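Long-range contacts in RNA 2'-o-ribose methyltransferase (Thermus thermophilus, PDB 1IPA), which probably transfers methyl groups to the 2'-O of ribose in RNA, joining an eL30-like domain to a SPOUT-type methyltransferase domain with a deep trefoil knot: residues Leu18-Arg23 / Val151-Pro156; Glu32-Glu36 / Ser88-Ala94. One frame throughout, in Å; residues are numbered along the deposited sequence.

Contact 1 (Leu18-Arg23 / Val151-Pro156); sequences LERKHR and VDLYSP
An Asx turn in the loop between strand 144-148 and helix 156-161 of the methyltransferase domain presents Asp152 to Arg20 and Arg23 on helix 20-26 of the eL30-like domain. Asp152 OD1 accepts from Tyr154 N (3.1 Å), from above the carboxylate plane, while Asp152 OD2 meets Arg23 NH2 at 2.9 Å. This salt bridge is nearly coplanar: OD2 lies in the guanidinium plane and is met on its syn side. A water joins Arg23 NE to OD1, so the two groups are coupled twice. The Arg23 chain turns about the CG-CD bond (chi3 -74°), and its guanidinium slips between Glu19 O and Arg20 CA on one face and Ser155 CA and Pro156 CD on the other. Pro156 suits the first turn of helix 156-161, which Ser155 OG caps at Val158 N, because its missing N-H costs no helix bond. The extended Arg20 chain instead lays its guanidinium over the carboxylate, planes 22° apart, in a long salt bridge of charges alone (Arg20 NE to Asp152 OD2, 3.7 Å), no N-H aimed at the oxygen; Arg20 NH1 bonds weakly to Val151 O (3.4 Å). Arg20 also pairs with Asp24. Leu18 CD2 touches Pro156 CG at 4.0 Å.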
loop_
_atom_site.group_PDB
_atom_site.type_symbol
_atom_site.label_atom_id
_atom_site.label_comp_id
_atom_site.label_asym_id
_atom_site.label_seq_id
_atom_site.Cartn_x
_atom_site.Cartn_y
_atom_site.Cartn_z
ATOM N N LEU A 18 -6.072 -16.558 0.979
ATOM C CA LEU A 18 -5.836 -15.769 -0.230
ATOM C C LEU A 18 -7.070 -14.934 -0.551
ATOM O O LEU A 18 -6.990 -13.955 -1.289
ATOM C CB LEU A 18 -5.466 -16.659 -1.419
ATOM C CG LEU A 18 -4.092 -17.330 -1.281
ATOM C CD1 LEU A 18 -3.801 -18.173 -2.500
ATOM C CD2 LEU A 18 -3.017 -16.275 -1.098
ATOM N N GLU A 19 -8.204 -15.312 0.031
ATOM C CA GLU A 19 -9.446 -14.581 -0.178
ATOM C C GLU A 19 -9.744 -13.688 1.032
ATOM O O GLU A 19 -9.478 -14.068 2.174
ATOM C CB GLU A 19 -10.568 -15.576 -0.449
ATOM C CG GLU A 19 -10.359 -16.295 -1.776
ATOM C CD GLU A 19 -11.206 -17.537 -1.915
ATOM O OE1 GLU A 19 -12.441 -17.439 -1.745
ATOM O OE2 GLU A 19 -10.634 -18.614 -2.195
ATOM N N ARG A 20 -10.290 -12.498 0.784
ATOM C CA ARG A 20 -10.553 -11.558 1.870
ATOM C C ARG A 20 -11.506 -11.981 2.978
ATOM O O ARG A 20 -11.188 -11.806 4.147
ATOM C CB ARG A 20 -11.027 -10.204 1.328
ATOM C CG ARG A 20 -11.288 -9.221 2.462
ATOM C CD ARG A 20 -11.460 -7.782 2.010
ATOM N NE ARG A 20 -11.448 -6.892 3.170
ATOM C CZ ARG A 20 -11.469 -5.565 3.109
ATOM N NH1 ARG A 20 -11.504 -4.954 1.934
ATOM N NH2 ARG A 20 -11.444 -4.852 4.225
ATOM N N LYS A 21 -12.671 -12.510 2.631
ATOM C CA LYS A 21 -13.630 -12.918 3.656
ATOM C C LYS A 21 -13.010 -13.863 4.692
ATOM O O LYS A 21 -13.287 -13.751 5.883
ATOM C CB LYS A 21 -14.852 -13.590 3.012
ATOM C CG LYS A 21 -16.092 -12.710 2.918
ATOM C CD LYS A 21 -15.867 -11.464 2.068
ATOM C CE LYS A 21 -17.160 -10.664 1.867
ATOM N NZ LYS A 21 -18.181 -11.411 1.081
ATOM N N HIS A 22 -12.176 -14.787 4.228
ATOM C CA HIS A 22 -11.524 -15.748 5.103
ATOM C C HIS A 22 -10.488 -15.114 6.015
ATOM O O HIS A 22 -10.314 -15.547 7.149
ATOM C CB HIS A 22 -10.892 -16.851 4.262
ATOM C CG HIS A 22 -11.887 -17.624 3.455
ATOM N ND1 HIS A 22 -11.590 -18.162 2.221
ATOM C CD2 HIS A 22 -13.182 -17.934 3.699
ATOM C CE1 HIS A 22 -12.660 -18.768 1.739
ATOM N NE2 HIS A 22 -13.638 -18.644 2.616
ATOM N N ARG A 23 -9.802 -14.088 5.529
ATOM C CA ARG A 23 -8.811 -13.408 6.346
ATOM C C ARG A 23 -9.521 -12.633 7.442
ATOM O O ARG A 23 -9.096 -12.628 8.594
ATOM C CB ARG A 23 -7.994 -12.423 5.509
ATOM C CG ARG A 23 -7.193 -13.051 4.395
ATOM C CD ARG A 23 -6.224 -12.044 3.822
ATOM N NE ARG A 23 -6.870 -11.040 2.981
ATOM C CZ ARG A 23 -7.119 -11.204 1.684
ATOM N NH1 ARG A 23 -6.781 -12.336 1.079
ATOM N NH2 ARG A 23 -7.676 -10.223 0.982
ATOM N N VAL A 151 -10.559 0.057 1.146
ATOM C CA VAL A 151 -9.185 -0.419 1.194
ATOM C C VAL A 151 -9.101 -1.781 1.912
ATOM O O VAL A 151 -9.932 -2.093 2.762
ATOM C CB VAL A 151 -8.315 0.622 1.946
ATOM C CG1 VAL A 151 -8.263 0.288 3.430
ATOM C CG2 VAL A 151 -6.947 0.708 1.338
ATOM N N ASP A 152 -8.113 -2.596 1.549
ATOM C CA ASP A 152 -7.897 -3.898 2.187
ATOM C C ASP A 152 -6.415 -3.949 2.510
ATOM O O ASP A 152 -5.601 -4.285 1.664
ATOM C CB ASP A 152 -8.250 -5.063 1.253
ATOM C CG ASP A 152 -8.028 -6.425 1.909
ATOM O OD1 ASP A 152 -7.545 -6.466 3.059
ATOM O OD2 ASP A 152 -8.335 -7.463 1.286
ATOM N N LEU A 153 -6.072 -3.620 3.746
ATOM C CA LEU A 153 -4.681 -3.580 4.175
ATOM C C LEU A 153 -3.973 -4.924 4.355
ATOM O O LEU A 153 -2.762 -4.959 4.537
ATOM C CB LEU A 153 -4.584 -2.779 5.476
ATOM C CG LEU A 153 -5.264 -1.404 5.447
ATOM C CD1 LEU A 153 -5.208 -0.770 6.830
ATOM C CD2 LEU A 153 -4.593 -0.513 4.414
ATOM N N TYR A 154 -4.697 -6.030 4.286
ATOM C CA TYR A 154 -4.040 -7.315 4.497
ATOM C C TYR A 154 -3.999 -8.256 3.300
ATOM O O TYR A 154 -3.547 -9.394 3.423
ATOM C CB TYR A 154 -4.663 -8.011 5.714
ATOM C CG TYR A 154 -4.572 -7.159 6.969
ATOM C CD1 TYR A 154 -5.638 -6.342 7.374
ATOM C CD2 TYR A 154 -3.377 -7.079 7.688
ATOM C CE1 TYR A 154 -5.504 -5.456 8.467
ATOM C CE2 TYR A 154 -3.231 -6.205 8.766
ATOM C CZ TYR A 154 -4.291 -5.397 9.149
ATOM O OH TYR A 154 -4.111 -4.518 10.194
ATOM N N SER A 155 -4.439 -7.780 2.140
ATOM C CA SER A 155 -4.437 -8.619 0.953
ATOM C C SER A 155 -3.011 -8.907 0.512
ATOM O O SER A 155 -2.098 -8.115 0.738
ATOM C CB SER A 155 -5.194 -7.949 -0.202
ATOM O OG SER A 155 -4.371 -7.033 -0.894
ATOM N N PRO A 156 -2.798 -10.070 -0.108
ATOM C CA PRO A 156 -1.463 -10.438 -0.576
ATOM C C PRO A 156 -0.889 -9.467 -1.619
ATOM O O PRO A 156 0.310 -9.193 -1.604
ATOM C CB PRO A 156 -1.673 -11.840 -1.143
ATOM C CG PRO A 156 -2.709 -12.393 -0.241
ATOM C CD PRO A 156 -3.696 -11.237 -0.124
HETATM O O HOH W 1 -7.859 -9.054 4.613
#

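Contact 2 (Glu32-Glu36 / Ser88-Ala94); sequences EGARE and SVRDNPA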
loop_
_atom_site.group_PDB
_atom_site.type_symbol
_atom_site.label_atom_id
_atom_site.label_comp_id
_atom_site.label_asym_id
_atom_site.label_seq_id
_atom_site.Cartn_x
_atom_site.Cartn_y
_atom_site.Cartn_z
ATOM N N GLU A 32 4.208 -13.162 2.477
ATOM C CA GLU A 32 5.244 -13.732 1.612
ATOM C C GLU A 32 6.452 -12.796 1.433
ATOM O O GLU A 32 6.297 -11.624 1.083
ATOM C CB GLU A 32 4.633 -14.070 0.244
ATOM C CG GLU A 32 5.617 -14.409 -0.863
ATOM C CD GLU A 32 4.940 -15.069 -2.081
ATOM O OE1 GLU A 32 3.826 -14.645 -2.473
ATOM O OE2 GLU A 32 5.534 -16.010 -2.654
ATOM N N GLY A 33 7.650 -13.320 1.683
ATOM C CA GLY A 33 8.852 -12.525 1.522
ATOM C C GLY A 33 9.537 -12.156 2.820
ATOM O O GLY A 33 8.896 -11.678 3.762
ATOM N N ALA A 34 10.849 -12.358 2.862
ATOM C CA ALA A 34 11.646 -12.060 4.045
ATOM C C ALA A 34 11.601 -10.596 4.471
ATOM O O ALA A 34 11.588 -10.291 5.673
ATOM C CB ALA A 34 13.083 -12.483 3.815
ATOM N N ARG A 35 11.588 -9.681 3.506
ATOM C CA ARG A 35 11.547 -8.270 3.878
ATOM C C ARG A 35 10.155 -7.881 4.376
ATOM O O ARG A 35 10.027 -7.188 5.385
ATOM C CB ARG A 35 11.960 -7.364 2.713
ATOM C CG ARG A 35 12.308 -5.954 3.182
ATOM C CD ARG A 35 13.462 -6.012 4.171
ATOM N NE ARG A 35 13.387 -5.010 5.228
ATOM C CZ ARG A 35 13.872 -3.772 5.146
ATOM N NH1 ARG A 35 14.482 -3.353 4.040
ATOM N NH2 ARG A 35 13.757 -2.951 6.187
ATOM N N GLU A 36 9.117 -8.324 3.669
ATOM C CA GLU A 36 7.750 -8.028 4.086
ATOM C C GLU A 36 7.534 -8.568 5.499
ATOM O O GLU A 36 6.999 -7.880 6.356
ATOM C CB GLU A 36 6.733 -8.667 3.138
ATOM C CG GLU A 36 6.696 -8.068 1.740
ATOM C CD GLU A 36 7.996 -8.271 0.980
ATOM O OE1 GLU A 36 8.716 -9.255 1.268
ATOM O OE2 GLU A 36 8.293 -7.454 0.084
ATOM N N SER A 88 1.473 -18.564 -2.730
ATOM C CA SER A 88 2.112 -17.407 -3.343
ATOM C C SER A 88 1.260 -16.602 -4.314
ATOM O O SER A 88 0.309 -17.107 -4.912
ATOM C CB SER A 88 3.393 -17.852 -4.057
ATOM O OG SER A 88 4.044 -16.760 -4.687
ATOM N N VAL A 89 1.627 -15.336 -4.473
ATOM C CA VAL A 89 0.921 -14.449 -5.380
ATOM C C VAL A 89 1.943 -13.874 -6.364
ATOM O O VAL A 89 1.688 -12.874 -7.024
ATOM C CB VAL A 89 0.209 -13.317 -4.593
ATOM C CG1 VAL A 89 1.200 -12.279 -4.126
ATOM C CG2 VAL A 89 -0.866 -12.704 -5.433
ATOM N N ARG A 90 3.097 -14.533 -6.451
ATOM C CA ARG A 90 4.188 -14.126 -7.338
ATOM C C ARG A 90 4.438 -15.191 -8.404
ATOM O O ARG A 90 3.970 -16.321 -8.278
ATOM C CB ARG A 90 5.486 -13.976 -6.548
ATOM C CG ARG A 90 5.344 -13.325 -5.204
ATOM C CD ARG A 90 6.682 -13.308 -4.509
ATOM N NE ARG A 90 6.669 -12.446 -3.339
ATOM C CZ ARG A 90 7.758 -12.104 -2.664
ATOM N NH1 ARG A 90 8.936 -12.563 -3.055
ATOM N NH2 ARG A 90 7.669 -11.297 -1.611
ATOM N N ASP A 91 5.190 -14.835 -9.446
ATOM C CA ASP A 91 5.522 -15.798 -10.492
ATOM C C ASP A 91 6.435 -16.832 -9.848
ATOM O O ASP A 91 6.250 -18.035 -10.027
ATOM C CB ASP A 91 6.239 -15.118 -11.659
ATOM C CG ASP A 91 5.323 -14.209 -12.458
ATOM O OD1 ASP A 91 4.270 -14.692 -12.930
ATOM O OD2 ASP A 91 5.655 -13.013 -12.617
ATOM N N ASN A 92 7.415 -16.342 -9.090
ATOM C CA ASN A 92 8.358 -17.190 -8.364
ATOM C C ASN A 92 8.215 -16.861 -6.874
ATOM O O ASN A 92 8.621 -15.785 -6.421
ATOM C CB ASN A 92 9.797 -16.916 -8.808
ATOM C CG ASN A 92 10.006 -17.153 -10.287
ATOM O OD1 ASN A 92 9.658 -16.312 -11.120
ATOM N ND2 ASN A 92 10.568 -18.309 -10.627
ATOM N N PRO A 93 7.633 -17.788 -6.095
ATOM C CA PRO A 93 7.414 -17.631 -4.654
ATOM C C PRO A 93 8.654 -17.510 -3.774
ATOM O O PRO A 93 9.719 -18.034 -4.097
ATOM C CB PRO A 93 6.578 -18.859 -4.305
ATOM C CG PRO A 93 7.072 -19.882 -5.273
ATOM C CD PRO A 93 7.130 -19.093 -6.556
ATOM N N ALA A 94 8.505 -16.805 -2.656
ATOM C CA ALA A 94 9.599 -16.638 -1.712
ATOM C C ALA A 94 9.835 -17.986 -1.046
ATOM O O ALA A 94 9.042 -18.913 -1.207
ATOM C CB ALA A 94 9.241 -15.604 -0.673
HETATM O O HOH W 2 4.042 -11.938 -2.480
#
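Glu32, at the end of edge strand 28-32, drives its carboxylate into the loop Ser88-Ala94, where three donors of the loop hold it. Its CG stands anti to the backbone N (chi1 168°) and the chain runs on extended, which carries the acid into the turn. Ser88 OG gives its proton to the syn lone pair of Glu32 OE2 at 2.6 Å, and Ala94 N reaches the same oxygen from the anti side at 3.1 Å. Val89 N bonds to the syn lone pair of Glu32 OE1, also at 3.1 Å. Ser88 suits its place because OG also accepts from Arg90 N, an ST turn that shapes the loop around the acid. Such donors would probably stabilise the carboxylate as an anion.

Arg90 packs closely on Glu32, one guanidinium face on Glu32 CG, but its charge pairs are long. Glu32 OE1 and Arg90 NE are 3.7 Å apart, linked by a water, while Glu36 OE1 lies at the guanidinium edge, 3.7 Å from Arg90 NH2. Gly33 CA lies 3.6 Å from Arg90 NH2, with a positive phi (110°) that glycine adopts readily. The loose side is the loop's far end, where Asp91 and Asn92 are exposed. Gly33 pairs through its backbone with Leu96 of strand 96-101 and occupies the N-cap position of helix 34-42, while helix 59-66 meets Ala34 and Ala94, and helix 156-161 meets Glu36, Val89 and Arg90.

Contact 1 crosses between domains, while contact 2 ties together parts of the eL30-like domain, the end of strand 28-32 with the loop leading into strand 96-101. Both are partly buried, yet contact 2 has more buried residues and no exposed one among those that touch. Their chemistry is reversed: in contact 1 one acid is shared by two arginines, whereas in contact 2 one arginine lies between two acids and backbone N-H groups do much of the binding. A water joins acid to arginine in each. With centres about 16 Å apart, they meet where Pro156 O packs against Val89 CG1; helix 156-161 begins in contact 1 and lies against contact 2.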